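Local atomic coordinates of exopolysaccharide biosynthesis protein (Pantoea stewartii subsp. stewartii DC283, PDB entry 6TGF), a protein that modifies the glycan of the bacterial biofilm, probably by hydrolysis, using a parallel beta-helix fold like that of bacteriophage tailspikes. Residues Lys36-Asp39 with Ala40-Pro44; Phe292-Ser296 with Gly297-Asn301; Val322-Arg325 with Trp326-Ile329; Val518-Asp521 with Gly522-Tyr526; Val720-Gly724 with Lys725-Leu729. One frame throughout, in Å; residues are numbered along the deposited sequence.

Contact 1: residues Lys36-Asp39 with Ala40-Pro44; sequences KSVD and ATAIP
Val38 makes the apolar part of this local contact through a single branch. Its CG1 lies 4.1 Å from Ala42 CB and also 4.1 Å from Ile43 CG1. With chi1 at 170°, CG1 sits opposite the backbone N and is carried forward over the bend that follows; the Val38 and Ile43 side chains meet there at roughly a right angle. Both distances are those of ordinary van der Waals contact.

The polar part is mostly backbone. Ala42 N donates to Asp39 O over 3.0 Å, with 149° at the hydrogen. The donor stands above the carbonyl plane, 64° out of it, so the N-H comes over the C=O from the side and not onto a lone pair. A second, weak bond of 3.4 Å from Ile43 N to Ala40 O carries the curl one residue further. Asp39 O is also flanked by carbon, with Ala42 CB at 3.4 Å and Ile43 CG1 at 3.7 Å.

Asp39 itself contributes CB, which lies 3.9 Å from Thr41 OG1, while its carboxylate leads away from the bend. Leu98, from strand 98-101, packs against both Ala40 and Ile43, and Ile43 also reaches Phe90.

The backbone angles at Ala40 and Thr41 and the Ala42 N to Asp39 O bond define a type I beta turn from Asp39 to Ala42. It forms a short 3-10 segment at the exit of the weakly bonded strand 36-38, which is outermost within this chain in the five-stranded antiparallel sheet near the N-terminus.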
loop_
_atom_site.group_PDB
_atom_site.type_symbol
_atom_site.label_atom_id
_atom_site.label_comp_id
_atom_site.label_asym_id
_atom_site.label_seq_id
_atom_site.Cartn_x
_atom_site.Cartn_y
_atom_site.Cartn_z
ATOM N N LYS B 36 -47.981 -3.494 64.237
ATOM C CA LYS B 36 -48.735 -4.778 64.168
ATOM C C LYS B 36 -47.773 -5.904 63.775
ATOM O O LYS B 36 -47.585 -6.119 62.564
ATOM C CB LYS B 36 -49.908 -4.674 63.187
ATOM C CG LYS B 36 -50.943 -3.603 63.515
ATOM C CD LYS B 36 -51.616 -3.779 64.864
ATOM C CE LYS B 36 -52.436 -2.574 65.275
ATOM N NZ LYS B 36 -52.997 -2.732 66.638
ATOM N N SER B 37 -47.199 -6.589 64.772
ATOM C CA SER B 37 -46.250 -7.723 64.611
ATOM C C SER B 37 -46.880 -8.811 63.732
ATOM O O SER B 37 -47.985 -9.279 64.073
ATOM C CB SER B 37 -45.830 -8.275 65.949
ATOM O OG SER B 37 -44.994 -9.411 65.786
ATOM N N VAL B 38 -46.194 -9.187 62.649
ATOM C CA VAL B 38 -46.641 -10.199 61.645
ATOM C C VAL B 38 -45.533 -11.249 61.500
ATOM O O VAL B 38 -44.350 -10.864 61.498
ATOM C CB VAL B 38 -46.978 -9.528 60.297
ATOM C CG1 VAL B 38 -47.204 -10.535 59.179
ATOM C CG2 VAL B 38 -48.176 -8.601 60.414
ATOM N N ASP B 39 -45.906 -12.528 61.394
ATOM C CA ASP B 39 -44.963 -13.656 61.164
ATOM C C ASP B 39 -44.569 -13.678 59.684
ATOM O O ASP B 39 -45.409 -13.305 58.841
ATOM C CB ASP B 39 -45.573 -14.991 61.600
ATOM C CG ASP B 39 -45.800 -15.100 63.098
ATOM O OD1 ASP B 39 -45.041 -14.462 63.852
ATOM O OD2 ASP B 39 -46.738 -15.820 63.498
ATOM N N ALA B 40 -43.338 -14.103 59.386
ATOM C CA ALA B 40 -42.788 -14.232 58.015
ATOM C C ALA B 40 -43.694 -15.143 57.178
ATOM O O ALA B 40 -43.908 -14.837 55.991
ATOM C CB ALA B 40 -41.374 -14.758 58.073
ATOM N N THR B 41 -44.224 -16.204 57.792
ATOM C CA THR B 41 -45.079 -17.238 57.149
ATOM C C THR B 41 -46.498 -16.703 56.896
ATOM O O THR B 41 -47.245 -17.378 56.163
ATOM C CB THR B 41 -45.118 -18.508 58.007
ATOM O OG1 THR B 41 -45.568 -18.139 59.312
ATOM C CG2 THR B 41 -43.773 -19.193 58.102
ATOM N N ALA B 42 -46.858 -15.552 57.479
ATOM C CA ALA B 42 -48.190 -14.910 57.360
ATOM C C ALA B 42 -48.162 -13.780 56.319
ATOM O O ALA B 42 -49.217 -13.140 56.128
ATOM C CB ALA B 42 -48.633 -14.397 58.709
ATOM N N ILE B 43 -47.015 -13.540 55.671
ATOM C CA ILE B 43 -46.856 -12.499 54.611
ATOM C C ILE B 43 -47.344 -13.083 53.287
ATOM O O ILE B 43 -46.940 -14.183 52.916
ATOM C CB ILE B 43 -45.397 -11.996 54.536
ATOM C CG1 ILE B 43 -45.023 -11.233 55.813
ATOM C CG2 ILE B 43 -45.160 -11.175 53.274
ATOM C CD1 ILE B 43 -43.967 -10.168 55.638
ATOM N N PRO B 44 -48.217 -12.367 52.535
ATOM C CA PRO B 44 -48.761 -12.880 51.276
ATOM C C PRO B 44 -47.684 -13.436 50.334
ATOM O O PRO B 44 -46.662 -12.801 50.172
ATOM C CB PRO B 44 -49.434 -11.653 50.644
ATOM C CG PRO B 44 -49.823 -10.795 51.827
ATOM C CD PRO B 44 -48.731 -11.024 52.852
#

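Contact 2: residues Phe292-Ser296 with Gly297-Asn301; sequences FFRIS and GAMVN
Arg294 and Met299 meet at the ends of their side chains: Arg294 NH2 is 3.5 Å from Met299 SD and 4.2 Å from Met299 CE. The sulfur comes to the edge of the guanidinium, near its plane, and the two side chains cross obliquely. Arg294 is extended from CG to NE, whereas Met299 bends at its last torsion (chi3 -66°). Nearer the backbone, Met299 CG passes 4.1 Å from Ser296 OG.

What positions these groups lies in the next shell. Arg294 NH1 is bonded to Ile269 O, and NH2 to both Gln272 OE1 and Asn301 OD1 of the second subunit, so the guanidinium is fixed by stronger partners than the sulfur. Ser296 OG is 3.2 Å from Gly297 O, but it also has Ser330 OG as a hydrogen-bond partner. An inverse gamma turn centred on Met299 shapes the backbone from which that side chain returns.

The relation repeats around the trimer, because Asn301 OD1 here accepts from Arg294 NH2 of the third subunit. Strand 290-296, which ends at this contact, runs parallel between strands 271-272 and 327-330 of the beta-helix, and the loop beyond it leads on to strand 308-311.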
loop_
_atom_site.group_PDB
_atom_site.type_symbol
_atom_site.label_atom_id
_atom_site.label_comp_id
_atom_site.label_asym_id
_atom_site.label_seq_id
_atom_site.Cartn_x
_atom_site.Cartn_y
_atom_site.Cartn_z
ATOM N N PHE B 292 -16.567 -14.441 13.962
ATOM C CA PHE B 292 -15.765 -13.217 14.224
ATOM C C PHE B 292 -15.034 -13.310 15.567
ATOM O O PHE B 292 -15.618 -13.796 16.559
ATOM C CB PHE B 292 -16.670 -11.981 14.223
ATOM C CG PHE B 292 -16.564 -11.116 12.994
ATOM C CD1 PHE B 292 -16.855 -11.622 11.735
ATOM C CD2 PHE B 292 -16.186 -9.787 13.099
ATOM C CE1 PHE B 292 -16.763 -10.818 10.608
ATOM C CE2 PHE B 292 -16.095 -8.984 11.973
ATOM C CZ PHE B 292 -16.382 -9.502 10.730
ATOM N N PHE B 293 -13.783 -12.839 15.581
ATOM C CA PHE B 293 -13.043 -12.397 16.792
ATOM C C PHE B 293 -12.250 -11.134 16.449
ATOM O O PHE B 293 -11.233 -11.235 15.740
ATOM C CB PHE B 293 -12.109 -13.485 17.329
ATOM C CG PHE B 293 -11.439 -13.114 18.629
ATOM C CD1 PHE B 293 -10.264 -12.376 18.646
ATOM C CD2 PHE B 293 -11.999 -13.481 19.841
ATOM C CE1 PHE B 293 -9.662 -12.027 19.846
ATOM C CE2 PHE B 293 -11.397 -13.133 21.040
ATOM C CZ PHE B 293 -10.228 -12.408 21.041
ATOM N N ARG B 294 -12.716 -9.979 16.928
ATOM C CA ARG B 294 -11.988 -8.687 16.841
ATOM C C ARG B 294 -11.450 -8.341 18.233
ATOM O O ARG B 294 -12.155 -8.598 19.225
ATOM C CB ARG B 294 -12.898 -7.582 16.295
ATOM C CG ARG B 294 -12.269 -6.196 16.308
ATOM C CD ARG B 294 -13.266 -5.117 15.941
ATOM N NE ARG B 294 -12.704 -3.775 16.052
ATOM C CZ ARG B 294 -12.532 -3.100 17.188
ATOM N NH1 ARG B 294 -12.867 -3.633 18.352
ATOM N NH2 ARG B 294 -12.014 -1.884 17.156
ATOM N N ILE B 295 -10.234 -7.798 18.291
ATOM C CA ILE B 295 -9.610 -7.271 19.538
ATOM C C ILE B 295 -8.702 -6.100 19.147
ATOM O O ILE B 295 -7.891 -6.267 18.216
ATOM C CB ILE B 295 -8.885 -8.397 20.308
ATOM C CG1 ILE B 295 -8.498 -7.964 21.723
ATOM C CG2 ILE B 295 -7.686 -8.929 19.537
ATOM C CD1 ILE B 295 -8.373 -9.116 22.691
ATOM N N SER B 296 -8.878 -4.943 19.791
ATOM C CA SER B 296 -8.212 -3.669 19.416
ATOM C C SER B 296 -7.901 -2.838 20.664
ATOM O O SER B 296 -8.729 -2.832 21.597
ATOM C CB SER B 296 -9.059 -2.893 18.442
ATOM O OG SER B 296 -8.328 -1.808 17.887
ATOM N N GLY B 297 -6.744 -2.169 20.666
ATOM C CA GLY B 297 -6.376 -1.138 21.656
ATOM C C GLY B 297 -6.899 0.226 21.248
ATOM O O GLY B 297 -7.498 0.325 20.158
ATOM N N ALA B 298 -6.674 1.242 22.088
ATOM C CA ALA B 298 -7.179 2.628 21.928
ATOM C C ALA B 298 -7.109 3.053 20.457
ATOM O O ALA B 298 -5.984 3.173 19.930
ATOM C CB ALA B 298 -6.389 3.566 22.806
ATOM N N MET B 299 -8.268 3.268 19.825
ATOM C CA MET B 299 -8.395 3.672 18.398
ATOM C C MET B 299 -8.090 5.169 18.266
ATOM O O MET B 299 -9.043 5.970 18.167
ATOM C CB MET B 299 -9.799 3.383 17.853
ATOM C CG MET B 299 -10.061 1.908 17.607
ATOM S SD MET B 299 -11.710 1.586 16.926
ATOM C CE MET B 299 -12.746 2.075 18.305
ATOM N N VAL B 300 -6.800 5.522 18.287
ATOM C CA VAL B 300 -6.273 6.888 17.988
ATOM C C VAL B 300 -5.014 6.712 17.130
ATOM O O VAL B 300 -4.205 5.820 17.456
ATOM C CB VAL B 300 -5.976 7.690 19.271
ATOM C CG1 VAL B 300 -5.828 9.178 18.981
ATOM C CG2 VAL B 300 -7.022 7.463 20.352
ATOM N N ASN B 301 -4.860 7.526 16.080
ATOM C CA ASN B 301 -3.820 7.345 15.027
ATOM C C ASN B 301 -2.432 7.680 15.594
ATOM O O ASN B 301 -1.915 8.779 15.310
ATOM C CB ASN B 301 -4.141 8.130 13.748
ATOM C CG ASN B 301 -4.354 9.615 13.961
ATOM O OD1 ASN B 301 -3.401 10.369 14.145
ATOM N ND2 ASN B 301 -5.602 10.052 13.907
#

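Contact 3: residues Val322-Arg325 with Trp326-Ile329; sequences VSAR and WVEI. With EDO (1,2-ethanediol), chain C.
At a corner of the parallel beta-helix, where strand 318-324 gives way to strand 327-330 on another face, Arg325 and Trp326 lie side by side and point the same way. The aliphatic part of Arg325 covers one face of the indole: CD is 3.9 Å from the centroid of the six-membered ring, 25° off its normal, a CH-pi contact, and CG lies nearer the rim. The guanidinium stands almost perpendicular to the ring, 88° between planes, and turns its edge to Trp326 CH2. With CZ 5.3 Å from the same centroid, any cation-pi attraction is weak at most. Arg325 CG is opposite the backbone N (chi1 -177°) and the chain runs extended to NE, which keeps it along the ring. An ethanediol, probably from the crystallisation liquor, accepts a 3.2 Å bond from Arg325 NH2 through its O1.

Trp326 also stacks with Phe357 of the next coil of the beta-helix and meets Tyr304 and Phe305 of the second subunit edge-to-face. A separate apolar contact joins Val327 CG2 to Ala324 CB at 4.1 Å and to Val322 CG2 at 4.4 Å. Val322 and Ala324 both pack on Phe293, while Val327 rests against Phe358.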
loop_
_atom_site.group_PDB
_atom_site.type_symbol
_atom_site.label_atom_id
_atom_site.label_comp_id
_atom_site.label_asym_id
_atom_site.label_seq_id
_atom_site.Cartn_x
_atom_site.Cartn_y
_atom_site.Cartn_z
ATOM N N VAL B 322 -8.349 -18.337 20.417
ATOM C CA VAL B 322 -9.570 -18.054 19.606
ATOM C C VAL B 322 -9.756 -19.170 18.573
ATOM O O VAL B 322 -8.777 -19.875 18.268
ATOM C CB VAL B 322 -9.500 -16.667 18.938
ATOM C CG1 VAL B 322 -9.200 -15.573 19.950
ATOM C CG2 VAL B 322 -8.497 -16.620 17.793
ATOM N N SER B 323 -10.985 -19.312 18.072
ATOM C CA SER B 323 -11.376 -20.230 16.970
ATOM C C SER B 323 -12.468 -19.555 16.131
ATOM O O SER B 323 -13.659 -19.866 16.342
ATOM C CB SER B 323 -11.819 -21.567 17.508
ATOM O OG SER B 323 -12.243 -22.421 16.455
ATOM N N ALA B 324 -12.064 -18.654 15.229
ATOM C CA ALA B 324 -12.953 -17.834 14.371
ATOM C C ALA B 324 -12.451 -17.846 12.922
ATOM O O ALA B 324 -11.228 -17.978 12.718
ATOM C CB ALA B 324 -13.025 -16.429 14.916
ATOM N N ARG B 325 -13.369 -17.707 11.958
ATOM C CA ARG B 325 -13.060 -17.635 10.503
ATOM C C ARG B 325 -12.392 -16.287 10.199
ATOM O O ARG B 325 -11.408 -16.279 9.437
ATOM C CB ARG B 325 -14.326 -17.825 9.662
ATOM C CG ARG B 325 -14.074 -17.846 8.159
ATOM C CD ARG B 325 -15.264 -18.341 7.358
ATOM N NE ARG B 325 -15.071 -18.272 5.914
ATOM C CZ ARG B 325 -14.346 -19.123 5.188
ATOM N NH1 ARG B 325 -13.702 -20.128 5.759
ATOM N NH2 ARG B 325 -14.259 -18.956 3.878
ATOM N N TRP B 326 -12.916 -15.197 10.771
ATOM C CA TRP B 326 -12.386 -13.815 10.616
ATOM C C TRP B 326 -11.813 -13.328 11.950
ATOM O O TRP B 326 -12.521 -13.435 12.972
ATOM C CB TRP B 326 -13.478 -12.872 10.095
ATOM C CG TRP B 326 -13.827 -13.096 8.656
ATOM C CD1 TRP B 326 -13.156 -12.629 7.563
ATOM C CD2 TRP B 326 -14.942 -13.848 8.149
ATOM N NE1 TRP B 326 -13.772 -13.039 6.412
ATOM C CE2 TRP B 326 -14.872 -13.788 6.739
ATOM C CE3 TRP B 326 -15.989 -14.563 8.742
ATOM C CZ2 TRP B 326 -15.810 -14.416 5.922
ATOM C CZ3 TRP B 326 -16.916 -15.182 7.932
ATOM C CH2 TRP B 326 -16.825 -15.109 6.541
ATOM N N VAL B 327 -10.576 -12.818 11.929
ATOM C CA VAL B 327 -9.838 -12.311 13.125
ATOM C C VAL B 327 -9.185 -10.970 12.767
ATOM O O VAL B 327 -8.551 -10.888 11.697
ATOM C CB VAL B 327 -8.799 -13.335 13.623
ATOM C CG1 VAL B 327 -8.005 -12.812 14.812
ATOM C CG2 VAL B 327 -9.443 -14.668 13.969
ATOM N N GLU B 328 -9.347 -9.968 13.638
ATOM C CA GLU B 328 -8.713 -8.626 13.528
ATOM C C GLU B 328 -8.038 -8.290 14.866
ATOM O O GLU B 328 -8.755 -8.215 15.885
ATOM C CB GLU B 328 -9.751 -7.569 13.142
ATOM C CG GLU B 328 -10.538 -7.913 11.886
ATOM C CD GLU B 328 -11.557 -6.874 11.442
ATOM O OE1 GLU B 328 -12.174 -6.231 12.318
ATOM O OE2 GLU B 328 -11.735 -6.711 10.217
ATOM N N ILE B 329 -6.709 -8.136 14.860
ATOM C CA ILE B 329 -5.896 -7.631 16.009
ATOM C C ILE B 329 -5.243 -6.315 15.579
ATOM O O ILE B 329 -4.601 -6.308 14.511
ATOM C CB ILE B 329 -4.830 -8.653 16.457
ATOM C CG1 ILE B 329 -5.365 -10.087 16.477
ATOM C CG2 ILE B 329 -4.247 -8.255 17.805
ATOM C CD1 ILE B 329 -4.332 -11.115 16.882
HETATM C C1 EDO C . -17.261 -16.231 2.473
HETATM O O1 EDO C . -15.949 -16.354 2.986
HETATM C C2 EDO C . -18.090 -15.250 3.222
HETATM O O2 EDO C . -19.098 -14.621 2.450
#

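Contact 4: residues Val518-Asp521 with Gly522-Tyr526; sequences VAID and GSLKY
Ile520 and Leu524 provide the apolar contact across the bend, CD1 to CD1 at 4.0 Å, their side chains meeting at about a right angle. Ile520 CG1 is opposite its own carbonyl carbon (chi1 -48°), and the extended second torsion carries CD1 out to Leu524. Leu524 CG is opposite its backbone N, and it is the CD1 branch that comes across.

The other branch of Ile520 meets backbone oxygens. Its CG2 lies 3.5 Å from Ser523 O and 3.6 Å from Gly522 O, so the methyl occupies the inside of the corner beside the carbonyls of the following segment.

Backbone bonding within the bend is slight. Gly522 N donates to Ile520 O over 3.1 Å, a weak bond with 141° at the hydrogen, and this closes an inverse gamma turn centred on Asp521. Gly522 itself is almost fully extended, which straightens the chain into residues 523-526.

Two neighbouring subunits border the bend. Ser523 OG is hydrogen-bonded to Asp650 OD2 of the second subunit; residues 523-526 pair in parallel with a strand of that subunit, and Leu524 packs on its Leu524. Residues 518-520, with Ser523 and Leu524, pair in parallel with a strand of the third subunit.

One weak hydrogen bond and a few methyl contacts give the corner little hold of its own, so the intersubunit strand pairing on both flanks probably helps to fix it, consistent with the interwoven trimers of tailspike proteins.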
loop_
_atom_site.group_PDB
_atom_site.type_symbol
_atom_site.label_atom_id
_atom_site.label_comp_id
_atom_site.label_asym_id
_atom_site.label_seq_id
_atom_site.Cartn_x
_atom_site.Cartn_y
_atom_site.Cartn_z
ATOM N N VAL B 518 19.996 -8.544 -13.234
ATOM C CA VAL B 518 18.804 -9.445 -13.203
ATOM C C VAL B 518 19.305 -10.893 -13.191
ATOM O O VAL B 518 20.236 -11.201 -13.958
ATOM C CB VAL B 518 17.872 -9.173 -14.400
ATOM C CG1 VAL B 518 16.701 -10.145 -14.452
ATOM C CG2 VAL B 518 17.369 -7.736 -14.404
ATOM N N ALA B 519 18.714 -11.736 -12.340
ATOM C CA ALA B 519 19.013 -13.183 -12.224
ATOM C C ALA B 519 17.711 -13.978 -12.365
ATOM O O ALA B 519 16.852 -13.862 -11.470
ATOM C CB ALA B 519 19.698 -13.467 -10.910
ATOM N N ILE B 520 17.580 -14.740 -13.456
ATOM C CA ILE B 520 16.383 -15.571 -13.779
ATOM C C ILE B 520 16.763 -17.050 -13.638
ATOM O O ILE B 520 17.522 -17.543 -14.487
ATOM C CB ILE B 520 15.845 -15.250 -15.189
ATOM C CG1 ILE B 520 15.711 -13.742 -15.420
ATOM C CG2 ILE B 520 14.529 -15.977 -15.436
ATOM C CD1 ILE B 520 15.425 -13.354 -16.854
ATOM N N ASP B 521 16.250 -17.723 -12.604
ATOM C CA ASP B 521 16.351 -19.199 -12.441
ATOM C C ASP B 521 15.193 -19.832 -13.222
ATOM O O ASP B 521 14.347 -20.503 -12.601
ATOM C CB ASP B 521 16.345 -19.611 -10.967
ATOM C CG ASP B 521 17.253 -18.778 -10.080
ATOM O OD1 ASP B 521 18.150 -18.100 -10.628
ATOM O OD2 ASP B 521 17.051 -18.808 -8.847
ATOM N N GLY B 522 15.160 -19.607 -14.538
ATOM C CA GLY B 522 14.052 -20.020 -15.419
ATOM C C GLY B 522 14.211 -19.466 -16.823
ATOM O O GLY B 522 15.315 -18.985 -17.151
ATOM N N SER B 523 13.140 -19.524 -17.619
ATOM C CA SER B 523 13.123 -19.171 -19.062
ATOM C C SER B 523 13.246 -17.655 -19.241
ATOM O O SER B 523 12.779 -16.913 -18.357
ATOM C CB SER B 523 11.875 -19.689 -19.730
ATOM O OG SER B 523 10.748 -18.893 -19.389
ATOM N N LEU B 524 13.860 -17.225 -20.346
ATOM C CA LEU B 524 13.786 -15.832 -20.861
ATOM C C LEU B 524 13.348 -15.881 -22.327
ATOM O O LEU B 524 13.782 -16.803 -23.044
ATOM C CB LEU B 524 15.144 -15.136 -20.712
ATOM C CG LEU B 524 15.245 -13.747 -21.348
ATOM C CD1 LEU B 524 14.295 -12.763 -20.679
ATOM C CD2 LEU B 524 16.669 -13.220 -21.295
ATOM N N LYS B 525 12.502 -14.934 -22.737
ATOM C CA LYS B 525 12.125 -14.692 -24.155
ATOM C C LYS B 525 11.894 -13.192 -24.344
ATOM O O LYS B 525 11.422 -12.546 -23.389
ATOM C CB LYS B 525 10.879 -15.499 -24.533
ATOM C CG LYS B 525 9.600 -15.079 -23.824
ATOM C CD LYS B 525 8.399 -15.912 -24.193
ATOM C CE LYS B 525 8.358 -17.247 -23.484
ATOM N NZ LYS B 525 6.966 -17.737 -23.340
ATOM N N TYR B 526 12.223 -12.666 -25.526
ATOM C CA TYR B 526 12.033 -11.242 -25.901
ATOM C C TYR B 526 11.778 -11.139 -27.409
ATOM O O TYR B 526 12.090 -12.105 -28.136
ATOM C CB TYR B 526 13.239 -10.408 -25.462
ATOM C CG TYR B 526 14.577 -10.959 -25.886
ATOM C CD1 TYR B 526 15.000 -10.872 -27.202
ATOM C CD2 TYR B 526 15.426 -11.562 -24.972
ATOM C CE1 TYR B 526 16.227 -11.375 -27.603
ATOM C CE2 TYR B 526 16.657 -12.068 -25.356
ATOM C CZ TYR B 526 17.060 -11.975 -26.676
ATOM O OH TYR B 526 18.271 -12.470 -27.066
#

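Contact 5: residues Val720-Gly724 with Lys725-Leu729; sequences VVING and KTVAL
Ile722 and Val727 are brought together by their side-chain torsions. Ile722 has CG1 opposite its carbonyl carbon (chi1 -67°) and an extended second torsion, which sends CD1 over the neighbouring strand; Val727 has CG1 opposite its carbonyl carbon (chi1 -61°), which leaves CG2 between the backbone N and the carbonyl carbon. Ile722 CD1 thus reaches Val727 CG2 at 3.6 Å, crossing at about a right angle, and Leu729 CD1 at 4.0 Å. On the same face Val720 CG2 touches Leu729 CB at 3.6 Å. The other face carries Val721 CG2, 4.1 Å from Thr726 OG1, with Met579 packing on both residues.

These strands form an antiparallel beta hairpin closed by a type I' turn from Ile722 to Lys725, with Asn723 and Gly724, both of positive phi, at its tip. Val720 and Val727 are a hydrogen-bonded pair: Val720 N to Val727 O is 3.0 Å and Val727 N to Val720 O is 2.9 Å, both nearly straight at the hydrogen. Nearer the turn the bonds weaken, Ile722 N to Lys725 O at 3.0 Å being bent and Lys725 N to Ile722 O reaching 3.4 Å. Asn723 ND2 donates to Ser701 O of the third subunit, and residues 720-722 pair in parallel with a strand of that chain.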
loop_
_atom_site.group_PDB
_atom_site.type_symbol
_atom_site.label_atom_id
_atom_site.label_comp_id
_atom_site.label_asym_id
_atom_site.label_seq_id
_atom_site.Cartn_x
_atom_site.Cartn_y
_atom_site.Cartn_z
ATOM N N VAL B 720 35.591 -23.262 -56.805
ATOM C CA VAL B 720 35.843 -22.440 -55.583
ATOM C C VAL B 720 36.233 -21.027 -56.032
ATOM O O VAL B 720 37.048 -20.912 -56.967
ATOM C CB VAL B 720 36.930 -23.071 -54.689
ATOM C CG1 VAL B 720 37.104 -22.313 -53.381
ATOM C CG2 VAL B 720 36.658 -24.541 -54.407
ATOM N N VAL B 721 35.668 -20.001 -55.386
ATOM C CA VAL B 721 35.939 -18.559 -55.673
ATOM C C VAL B 721 37.059 -18.086 -54.737
ATOM O O VAL B 721 36.747 -17.594 -53.633
ATOM C CB VAL B 721 34.666 -17.700 -55.522
ATOM C CG1 VAL B 721 34.905 -16.258 -55.942
ATOM C CG2 VAL B 721 33.490 -18.286 -56.289
ATOM N N ILE B 722 38.314 -18.237 -55.173
ATOM C CA ILE B 722 39.538 -17.897 -54.386
ATOM C C ILE B 722 39.979 -16.473 -54.751
ATOM O O ILE B 722 40.353 -16.252 -55.918
ATOM C CB ILE B 722 40.648 -18.944 -54.623
ATOM C CG1 ILE B 722 40.254 -20.307 -54.046
ATOM C CG2 ILE B 722 41.983 -18.467 -54.068
ATOM C CD1 ILE B 722 41.081 -21.467 -54.553
ATOM N N ASN B 723 39.930 -15.554 -53.780
ATOM C CA ASN B 723 40.325 -14.126 -53.927
ATOM C C ASN B 723 39.538 -13.492 -55.083
ATOM O O ASN B 723 40.147 -12.743 -55.873
ATOM C CB ASN B 723 41.840 -13.980 -54.104
ATOM C CG ASN B 723 42.608 -14.170 -52.813
ATOM O OD1 ASN B 723 42.416 -13.421 -51.858
ATOM N ND2 ASN B 723 43.488 -15.157 -52.779
ATOM N N GLY B 724 38.238 -13.790 -55.176
ATOM C CA GLY B 724 37.300 -13.151 -56.123
ATOM C C GLY B 724 37.119 -13.939 -57.411
ATOM O O GLY B 724 36.009 -13.884 -57.974
ATOM N N LYS B 725 38.162 -14.638 -57.876
ATOM C CA LYS B 725 38.190 -15.338 -59.189
ATOM C C LYS B 725 37.720 -16.787 -59.013
ATOM O O LYS B 725 38.249 -17.473 -58.116
ATOM C CB LYS B 725 39.603 -15.281 -59.780
ATOM C CG LYS B 725 39.680 -15.438 -61.292
ATOM C CD LYS B 725 40.946 -14.866 -61.892
ATOM C CE LYS B 725 40.990 -14.972 -63.403
ATOM N NZ LYS B 725 41.784 -13.876 -64.006
ATOM N N THR B 726 36.764 -17.229 -59.840
ATOM C CA THR B 726 36.230 -18.619 -59.863
ATOM C C THR B 726 37.274 -19.535 -60.508
ATOM O O THR B 726 37.580 -19.326 -61.699
ATOM C CB THR B 726 34.887 -18.701 -60.603
ATOM O OG1 THR B 726 34.099 -17.567 -60.241
ATOM C CG2 THR B 726 34.124 -19.970 -60.295
ATOM N N VAL B 727 37.801 -20.500 -59.747
ATOM C CA VAL B 727 38.871 -21.445 -60.189
ATOM C C VAL B 727 38.472 -22.872 -59.795
ATOM O O VAL B 727 37.444 -23.032 -59.107
ATOM C CB VAL B 727 40.241 -21.049 -59.602
ATOM C CG1 VAL B 727 40.668 -19.661 -60.056
ATOM C CG2 VAL B 727 40.262 -21.140 -58.084
ATOM N N ALA B 728 39.261 -23.861 -60.226
ATOM C CA ALA B 728 39.062 -25.305 -59.954
ATOM C C ALA B 728 40.043 -25.759 -58.865
ATOM O O ALA B 728 41.259 -25.772 -59.138
ATOM C CB ALA B 728 39.252 -26.095 -61.225
ATOM N N LEU B 729 39.531 -26.110 -57.680
ATOM C CA LEU B 729 40.334 -26.687 -56.569
ATOM C C LEU B 729 40.529 -28.177 -56.837
ATOM O O LEU B 729 39.564 -28.938 -56.831
ATOM C CB LEU B 729 39.628 -26.453 -55.229
ATOM C CG LEU B 729 40.516 -26.606 -53.995
ATOM C CD1 LEU B 729 41.393 -25.378 -53.803
ATOM C CD2 LEU B 729 39.685 -26.862 -52.748
#

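Overall arrangement
The five contacts follow one another along an elongated chain, with contacts 1 and 5 about 144 Å apart between centres. Contact 1 is a surface turn on an antiparallel sheet, held by backbone bonding and one valine methyl and touched by no other subunit; contact 5 is a partly buried hairpin near the C-terminus. Contacts 2, 3 and 4 are buried. Contacts 2 and 3 touch directly, since strands 290-296 and 327-330 are parallel neighbours. Contact 2 is polar, a guanidinium network reaching another subunit, whereas contact 3 adds aromatic stacking. Contact 4 is chiefly aliphatic across its bend, while contact 5 adds cross-strand backbone bonds to aliphatic packing; in both, strand pairing continues into neighbouring subunits.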